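Local structure of post-proline cleaving enzyme (Rickettsia typhi, 4HVT) at residues R361-T366 and A397-S402; D368-K373 and G520-E525; Y662-A665 and N669-T672. The protein probably acts as a serine oligopeptidase of the prolyl oligopeptidase family, cleaving short peptides on the carboxyl side of proline. All coordinates share one frame; numbering follows the deposited sequence.

Contact 1 (R361-T366 and A397-S402); sequences RVFLAT and AIFGMS
Met-401 lays its terminal methyl over one face of the Phe-363 ring, between strands 362-366 and 398-402. Met-401 CE stands 3.5 Å from the centroid of the Phe-363 ring and only 7° off the ring normal, a CH-pi contact over the middle of that face. The sulfur adds a Met-aromatic contact from an oblique position, with Met-401 SD 3.5 Å from Phe-363 CD2. Two torsions deliver the thioether: CG of Met-401 lies between the backbone N and the carbonyl carbon, and a bend at chi3 (-77°) folds CE back over the aromatic ring. Trp-426 meets the same phenylalanine edge-to-face.

The remaining contacts are purely apolar and looser. With CG opposite its backbone N, Phe-399 reaches Phe-363 obliquely, its CZ 4.3 Å from Phe-363 CD2. It also touches the small side chain of Ala-365, whose CB is 4.1 Å from Phe-399 CD2.

The backbones are too far apart to pair, the strand axes coming no nearer than 8.5 Å, and they run roughly antiparallel at 147°. Phe-363 and Ala-365 are instead hydrogen-bonded through the backbone to strand 350-357, at Ser-356 and at Asn-353 and Phe-354. On the other side, the side chains of Phe-399 and Met-401 pack on Ile-412 of strand 410-415. Face-to-face apolar packing between two successive antiparallel sheets of this kind is characteristic of adjoining blades in a beta-propeller, here the N-terminal propeller domain of the prolyl oligopeptidase family.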
loop_
_atom_site.group_PDB
_atom_site.type_symbol
_atom_site.label_atom_id
_atom_site.label_comp_id
_atom_site.label_asym_id
_atom_site.label_seq_id
_atom_site.Cartn_x
_atom_site.Cartn_y
_atom_site.Cartn_z
ATOM N N ARG A 361 0.790 -16.284 -21.391
ATOM C CA ARG A 361 2.073 -15.661 -21.079
ATOM C C ARG A 361 2.202 -15.361 -19.582
ATOM O O ARG A 361 1.210 -15.029 -18.920
ATOM C CB ARG A 361 2.215 -14.316 -21.850
ATOM C CG ARG A 361 2.355 -14.539 -23.345
ATOM C CD ARG A 361 3.728 -15.063 -23.715
ATOM N NE ARG A 361 3.933 -15.113 -25.144
ATOM C CZ ARG A 361 3.567 -16.147 -25.916
ATOM N NH1 ARG A 361 2.899 -17.202 -25.400
ATOM N NH2 ARG A 361 3.810 -16.142 -27.241
ATOM N N VAL A 362 3.440 -15.389 -19.108
ATOM C CA VAL A 362 3.792 -14.900 -17.786
ATOM C C VAL A 362 4.625 -13.627 -18.002
ATOM O O VAL A 362 5.534 -13.624 -18.827
ATOM C CB VAL A 362 4.664 -15.911 -17.091
ATOM C CG1 VAL A 362 5.054 -15.397 -15.722
ATOM C CG2 VAL A 362 3.930 -17.275 -17.057
ATOM N N PHE A 363 4.280 -12.558 -17.297
ATOM C CA PHE A 363 5.016 -11.315 -17.294
ATOM C C PHE A 363 5.818 -11.213 -16.001
ATOM O O PHE A 363 5.264 -11.400 -14.897
ATOM C CB PHE A 363 4.022 -10.133 -17.279
ATOM C CG PHE A 363 3.354 -9.885 -18.604
ATOM C CD1 PHE A 363 2.441 -10.787 -19.164
ATOM C CD2 PHE A 363 3.563 -8.697 -19.249
ATOM C CE1 PHE A 363 1.795 -10.504 -20.353
ATOM C CE2 PHE A 363 2.951 -8.444 -20.456
ATOM C CZ PHE A 363 2.070 -9.292 -20.992
ATOM N N LEU A 364 7.115 -10.981 -16.144
ATOM C CA LEU A 364 8.009 -10.830 -15.051
ATOM C C LEU A 364 8.462 -9.386 -15.082
ATOM O O LEU A 364 9.210 -8.978 -15.967
ATOM C CB LEU A 364 9.209 -11.751 -15.188
ATOM C CG LEU A 364 10.423 -11.495 -14.275
ATOM C CD1 LEU A 364 10.063 -11.556 -12.798
ATOM C CD2 LEU A 364 11.613 -12.303 -14.645
ATOM N N ALA A 365 8.018 -8.659 -14.071
ATOM C CA ALA A 365 8.342 -7.260 -13.912
ATOM C C ALA A 365 9.402 -7.123 -12.832
ATOM O O ALA A 365 9.283 -7.685 -11.725
ATOM C CB ALA A 365 7.106 -6.458 -13.595
ATOM N N THR A 366 10.459 -6.401 -13.138
ATOM C CA THR A 366 11.572 -6.123 -12.216
ATOM C C THR A 366 11.947 -4.637 -12.248
ATOM O O THR A 366 11.375 -3.866 -13.001
ATOM C CB THR A 366 12.838 -6.943 -12.570
ATOM O OG1 THR A 366 13.346 -6.612 -13.903
ATOM C CG2 THR A 366 12.531 -8.451 -12.552
ATOM N N ALA A 397 11.099 4.455 -16.765
ATOM C CA ALA A 397 9.794 3.804 -16.840
ATOM C C ALA A 397 9.367 3.154 -15.517
ATOM O O ALA A 397 10.192 2.626 -14.771
ATOM C CB ALA A 397 9.811 2.746 -17.920
ATOM N N ILE A 398 8.073 3.292 -15.220
ATOM C CA ILE A 398 7.404 2.600 -14.151
ATOM C C ILE A 398 6.223 1.883 -14.791
ATOM O O ILE A 398 5.440 2.514 -15.513
ATOM C CB ILE A 398 6.882 3.638 -13.118
ATOM C CG1 ILE A 398 8.037 4.486 -12.610
ATOM C CG2 ILE A 398 6.057 2.978 -12.027
ATOM C CD1 ILE A 398 9.066 3.743 -11.805
ATOM N N PHE A 399 6.123 0.587 -14.506
ATOM C CA PHE A 399 5.242 -0.394 -15.131
ATOM C C PHE A 399 4.216 -0.950 -14.173
ATOM O O PHE A 399 4.521 -1.287 -13.034
ATOM C CB PHE A 399 6.086 -1.530 -15.691
ATOM C CG PHE A 399 5.316 -2.613 -16.402
ATOM C CD1 PHE A 399 5.064 -2.530 -17.756
ATOM C CD2 PHE A 399 4.933 -3.766 -15.715
ATOM C CE1 PHE A 399 4.374 -3.566 -18.426
ATOM C CE2 PHE A 399 4.288 -4.802 -16.358
ATOM C CZ PHE A 399 3.987 -4.705 -17.717
ATOM N N GLY A 400 2.983 -1.084 -14.663
ATOM C CA GLY A 400 1.952 -1.764 -13.938
ATOM C C GLY A 400 1.036 -2.483 -14.877
ATOM O O GLY A 400 1.022 -2.204 -16.111
ATOM N N MET A 401 0.283 -3.429 -14.325
ATOM C CA MET A 401 -0.686 -4.125 -15.185
ATOM C C MET A 401 -1.753 -4.858 -14.372
ATOM O O MET A 401 -1.553 -5.123 -13.210
ATOM C CB MET A 401 0.002 -5.087 -16.154
ATOM C CG MET A 401 0.583 -6.353 -15.512
ATOM S SD MET A 401 1.480 -7.369 -16.714
ATOM C CE MET A 401 0.271 -8.169 -17.635
ATOM N N SER A 402 -2.858 -5.154 -15.063
ATOM C CA SER A 402 -3.924 -6.023 -14.527
ATOM C C SER A 402 -4.119 -7.144 -15.542
ATOM O O SER A 402 -4.118 -6.910 -16.744
ATOM C CB SER A 402 -5.236 -5.265 -14.333
ATOM O OG SER A 402 -5.765 -4.668 -15.495
#

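Contact 2 (D368-K373 and G520-E525); sequences DNVVAK and GEFGPE
Between Asn-369 and Val-370 on one side and Glu-521 and Phe-522 on the other, two turns face each other: the tight 368-371 hairpin, closed by reciprocal backbone bonds between Asp-368 and Val-371, and the type I turn 520-523, closed by Gly-523 N to Gly-520 O. The Val-370 and Glu-521 CA atoms are 6.4 Å apart.

The amide of Asn-369 meets the rim of the Phe-522 ring. Its OD1 lies in the ring plane, 3.6 Å from Phe-522 CZ, with the amide and ring planes 38° apart. Phe-522 presents this edge with CG anti to its carbonyl carbon (chi1 -58°), while its ring also makes an edge-to-face pair with Trp-526. Beside this, Val-370 CG2 lies 4.2 Å from Glu-521 CB and 4.3 Å from Phe-522 CZ, a modest apolar patch. The carboxylate of Glu-521 turns elsewhere, to Asn-492 N and the Asn-515 side chain.

A water joins the two backbones, accepting from Val-370 N at 2.9 Å and donating to Glu-521 O at 2.9 Å.

The propeller and the peptidase part of the chain thus meet at this point through a water bridge, a small apolar patch and the amide oxygen of Asn-369 at the ring edge, a placement consistent with a weak attraction to the C-H rim. Polar backbone atoms are joined here through water, and the direct touches are small, burying 148 Å² without a salt bridge between the two turns.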
loop_
_atom_site.group_PDB
_atom_site.type_symbol
_atom_site.label_atom_id
_atom_site.label_comp_id
_atom_site.label_asym_id
_atom_site.label_seq_id
_atom_site.Cartn_x
_atom_site.Cartn_y
_atom_site.Cartn_z
ATOM N N ASP A 368 15.730 -2.416 -12.475
ATOM C CA ASP A 368 17.178 -2.330 -12.550
ATOM C C ASP A 368 17.534 -0.873 -12.223
ATOM O O ASP A 368 17.201 0.033 -13.000
ATOM C CB ASP A 368 17.615 -2.661 -13.982
ATOM C CG ASP A 368 19.107 -2.581 -14.177
ATOM O OD1 ASP A 368 19.817 -2.316 -13.190
ATOM O OD2 ASP A 368 19.597 -2.826 -15.337
ATOM N N ASN A 369 18.156 -0.640 -11.068
ATOM C CA ASN A 369 18.399 0.709 -10.595
ATOM C C ASN A 369 17.115 1.542 -10.569
ATOM O O ASN A 369 17.085 2.709 -10.906
ATOM C CB ASN A 369 19.534 1.351 -11.405
ATOM C CG ASN A 369 20.274 2.394 -10.603
ATOM O OD1 ASN A 369 20.254 2.384 -9.367
ATOM N ND2 ASN A 369 20.944 3.304 -11.297
ATOM N N VAL A 370 16.052 0.922 -10.055
ATOM C CA VAL A 370 14.734 1.575 -9.845
ATOM C C VAL A 370 14.136 2.082 -11.143
ATOM O O VAL A 370 13.365 3.018 -11.137
ATOM C CB VAL A 370 14.792 2.699 -8.769
ATOM C CG1 VAL A 370 13.443 2.833 -8.097
ATOM C CG2 VAL A 370 15.844 2.411 -7.728
ATOM N N VAL A 371 14.474 1.406 -12.244
ATOM C CA VAL A 371 13.838 1.598 -13.545
ATOM C C VAL A 371 13.143 0.263 -13.948
ATOM O O VAL A 371 13.762 -0.808 -13.935
ATOM C CB VAL A 371 14.854 1.940 -14.643
ATOM C CG1 VAL A 371 14.109 2.183 -15.943
ATOM C CG2 VAL A 371 15.662 3.164 -14.248
ATOM N N ALA A 372 11.873 0.335 -14.284
ATOM C CA ALA A 372 11.119 -0.882 -14.610
ATOM C C ALA A 372 11.635 -1.592 -15.876
ATOM O O ALA A 372 11.990 -0.942 -16.881
ATOM C CB ALA A 372 9.629 -0.604 -14.768
ATOM N N LYS A 373 11.669 -2.908 -15.764
ATOM C CA LYS A 373 12.053 -3.811 -16.865
ATOM C C LYS A 373 11.076 -4.960 -16.852
ATOM O O LYS A 373 10.738 -5.480 -15.779
ATOM C CB LYS A 373 13.463 -4.339 -16.643
ATOM C CG LYS A 373 14.527 -3.243 -16.509
ATOM C CD LYS A 373 14.736 -2.425 -17.801
ATOM C CE LYS A 373 15.575 -1.178 -17.546
ATOM N NZ LYS A 373 15.870 -0.352 -18.754
ATOM N N GLY A 520 12.989 -1.728 -0.262
ATOM C CA GLY A 520 13.317 -2.919 -1.055
ATOM C C GLY A 520 13.909 -2.664 -2.437
ATOM O O GLY A 520 13.989 -3.584 -3.239
ATOM N N GLU A 521 14.404 -1.456 -2.700
ATOM C CA GLU A 521 14.846 -1.083 -4.040
ATOM C C GLU A 521 16.034 -1.929 -4.520
ATOM O O GLU A 521 16.142 -2.197 -5.731
ATOM C CB GLU A 521 15.179 0.391 -4.084
ATOM C CG GLU A 521 13.998 1.322 -3.941
ATOM C CD GLU A 521 13.668 1.709 -2.495
ATOM O OE1 GLU A 521 14.225 1.088 -1.561
ATOM O OE2 GLU A 521 12.816 2.614 -2.300
ATOM N N PHE A 522 16.854 -2.421 -3.590
ATOM C CA PHE A 522 17.945 -3.351 -3.899
ATOM C C PHE A 522 17.801 -4.686 -3.167
ATOM O O PHE A 522 18.757 -5.301 -2.714
ATOM C CB PHE A 522 19.283 -2.650 -3.751
ATOM C CG PHE A 522 19.394 -1.463 -4.619
ATOM C CD1 PHE A 522 19.566 -1.622 -5.982
ATOM C CD2 PHE A 522 19.257 -0.191 -4.120
ATOM C CE1 PHE A 522 19.668 -0.535 -6.825
ATOM C CE2 PHE A 522 19.347 0.916 -4.947
ATOM C CZ PHE A 522 19.550 0.742 -6.299
ATOM N N GLY A 523 16.569 -5.121 -3.100
ATOM C CA GLY A 523 16.219 -6.439 -2.584
ATOM C C GLY A 523 16.273 -6.525 -1.087
ATOM O O GLY A 523 16.309 -5.504 -0.386
ATOM N N PRO A 524 16.254 -7.757 -0.577
ATOM C CA PRO A 524 16.129 -7.950 0.862
ATOM C C PRO A 524 17.275 -7.361 1.704
ATOM O O PRO A 524 17.039 -6.878 2.819
ATOM C CB PRO A 524 16.066 -9.468 1.011
ATOM C CG PRO A 524 16.294 -10.084 -0.332
ATOM C CD PRO A 524 16.178 -9.003 -1.365
ATOM N N GLU A 525 18.473 -7.303 1.143
ATOM C CA GLU A 525 19.605 -6.727 1.881
ATOM C C GLU A 525 19.401 -5.225 2.105
ATOM O O GLU A 525 19.876 -4.652 3.084
ATOM C CB GLU A 525 20.912 -6.929 1.129
HETATM O O HOH W 1 16.378 -1.548 -8.503
#

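Contact 3 (Y662-A665 and N669-T672); sequences YVLA and NTKT
Leu-664 sits across from two threonines, Thr-670 and Thr-672, and crosses both side chains obliquely. CD2 meets one threonine, CB and CD1 the other. The CD2 branch reaches the methyl of Thr-670, with Leu-664 CD2 4.1 Å from Thr-670 CG2, whereas CB and CD1 straddle the methyl of Thr-672. Of these, Leu-664 CB is 3.8 Å from Thr-672 CG2, and Leu-664 CD1 is 3.9 Å from that same methyl.

The threonines turn differently to offer their methyls. In Thr-670, CG2 lies anti to the backbone N (chi1 -60°) and OG1 accepts a hydrogen bond from Tyr-638 N. In Thr-672, CG2 is anti to the carbonyl carbon (chi1 70°) and OG1 bonds to the carboxylate of Glu-661. Each hydroxyl therefore has a polar partner, while each methyl faces the leucine.

On the backbone side, a water lies 2.7 Å from Leu-664 O. Its approach to Thr-670 O is unusually short, and the strength of that leg is doubtful.

This is local packing in the helix-to-strand connection of the alpha/beta-hydrolase part. Helix 655-664 runs into a short loop, and the chain returns into strand 672-677, an outermost strand of the eight-stranded sheet. Leu-664 also packs on Leu-632, Tyr-638 and Val-641 of neighbouring strand 640-646, while helix 34-51 touches Tyr-662 through Trp-38 and Ala-665 through Arg-42.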
loop_
_atom_site.group_PDB
_atom_site.type_symbol
_atom_site.label_atom_id
_atom_site.label_comp_id
_atom_site.label_asym_id
_atom_site.label_seq_id
_atom_site.Cartn_x
_atom_site.Cartn_y
_atom_site.Cartn_z
ATOM N N TYR A 662 0.413 16.475 21.688
ATOM C CA TYR A 662 0.262 16.864 23.094
ATOM C C TYR A 662 1.579 17.341 23.688
ATOM O O TYR A 662 1.613 18.386 24.366
ATOM C CB TYR A 662 -0.335 15.721 23.905
ATOM C CG TYR A 662 -0.614 16.110 25.367
ATOM C CD1 TYR A 662 0.369 16.030 26.320
ATOM C CD2 TYR A 662 -1.876 16.486 25.738
ATOM C CE1 TYR A 662 0.100 16.371 27.644
ATOM C CE2 TYR A 662 -2.166 16.846 27.023
ATOM C CZ TYR A 662 -1.183 16.777 27.970
ATOM O OH TYR A 662 -1.524 17.124 29.230
ATOM N N VAL A 663 2.658 16.605 23.432
ATOM C CA VAL A 663 3.964 16.982 23.954
ATOM C C VAL A 663 4.540 18.206 23.241
ATOM O O VAL A 663 5.044 19.122 23.893
ATOM C CB VAL A 663 4.967 15.810 23.947
ATOM C CG1 VAL A 663 6.266 16.236 24.636
ATOM C CG2 VAL A 663 4.351 14.638 24.670
ATOM N N LEU A 664 4.449 18.250 21.904
ATOM C CA LEU A 664 5.040 19.353 21.167
ATOM C C LEU A 664 4.294 20.639 21.436
ATOM O O LEU A 664 4.904 21.729 21.507
ATOM C CB LEU A 664 5.041 19.059 19.658
ATOM C CG LEU A 664 6.332 18.522 19.068
ATOM C CD1 LEU A 664 6.104 18.303 17.568
ATOM C CD2 LEU A 664 7.474 19.504 19.243
ATOM N N ALA A 665 2.973 20.545 21.560
ATOM C CA ALA A 665 2.164 21.732 21.925
ATOM C C ALA A 665 2.797 22.511 23.047
ATOM O O ALA A 665 2.642 23.748 23.111
ATOM C CB ALA A 665 0.757 21.327 22.353
ATOM N N ASN A 669 8.542 27.199 21.404
ATOM C CA ASN A 669 9.455 27.540 20.304
ATOM C C ASN A 669 9.091 26.917 18.999
ATOM O O ASN A 669 9.761 27.151 17.993
ATOM C CB ASN A 669 10.853 27.070 20.651
ATOM C CG ASN A 669 11.316 27.601 21.992
ATOM O OD1 ASN A 669 11.560 28.790 22.140
ATOM N ND2 ASN A 669 11.364 26.740 22.983
ATOM N N THR A 670 8.033 26.115 19.037
ATOM C CA THR A 670 7.678 25.241 17.914
ATOM C C THR A 670 6.188 25.429 17.575
ATOM O O THR A 670 5.340 25.507 18.469
ATOM C CB THR A 670 7.981 23.798 18.248
ATOM O OG1 THR A 670 9.384 23.610 18.545
ATOM C CG2 THR A 670 7.603 22.905 17.038
ATOM N N LYS A 671 5.883 25.535 16.289
ATOM C CA LYS A 671 4.511 25.723 15.827
ATOM C C LYS A 671 4.037 24.404 15.234
ATOM O O LYS A 671 4.764 23.841 14.435
ATOM C CB LYS A 671 4.508 26.794 14.758
ATOM C CG LYS A 671 3.176 27.159 14.159
ATOM C CD LYS A 671 2.333 27.990 15.071
ATOM C CE LYS A 671 0.936 28.117 14.483
ATOM N NZ LYS A 671 0.113 29.105 15.215
ATOM N N THR A 672 2.901 23.892 15.695
ATOM C CA THR A 672 2.340 22.606 15.175
ATOM C C THR A 672 0.896 22.814 14.704
ATOM O O THR A 672 0.159 23.669 15.277
ATOM C CB THR A 672 2.289 21.481 16.209
ATOM O OG1 THR A 672 1.290 21.810 17.173
ATOM C CG2 THR A 672 3.634 21.283 16.880
HETATM O O HOH W 2 4.215 23.978 20.102
#

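How the contacts relate
Contacts 1 and 2 are neighbours, their centres 14 Å apart. Strands 362-368 and 371-380 adjoin in one sheet, while 398-402 belongs to the next. Two probable backbone hydrogen bonds tie the contacts directly: Thr-366 N to Lys-373 O at 2.8 Å within the sheet, and Ala-397 O to Ala-372 N at 2.9 Å between sheets. Contact 1 thus joins propeller blades, and contact 2 sets the turn between these strands against the peptidase part, where a 1,2-ethanediol, probably from the crystallisation liquor, lies about 4 Å from the Phe-522 side chain. Contact 3 is remote, nearest atoms about 33 Å from contact 1 and about 26 Å from contact 2, in the hydrolase part, where Ser-566, His-682 and Asp-649 have geometry consistent with a catalytic triad.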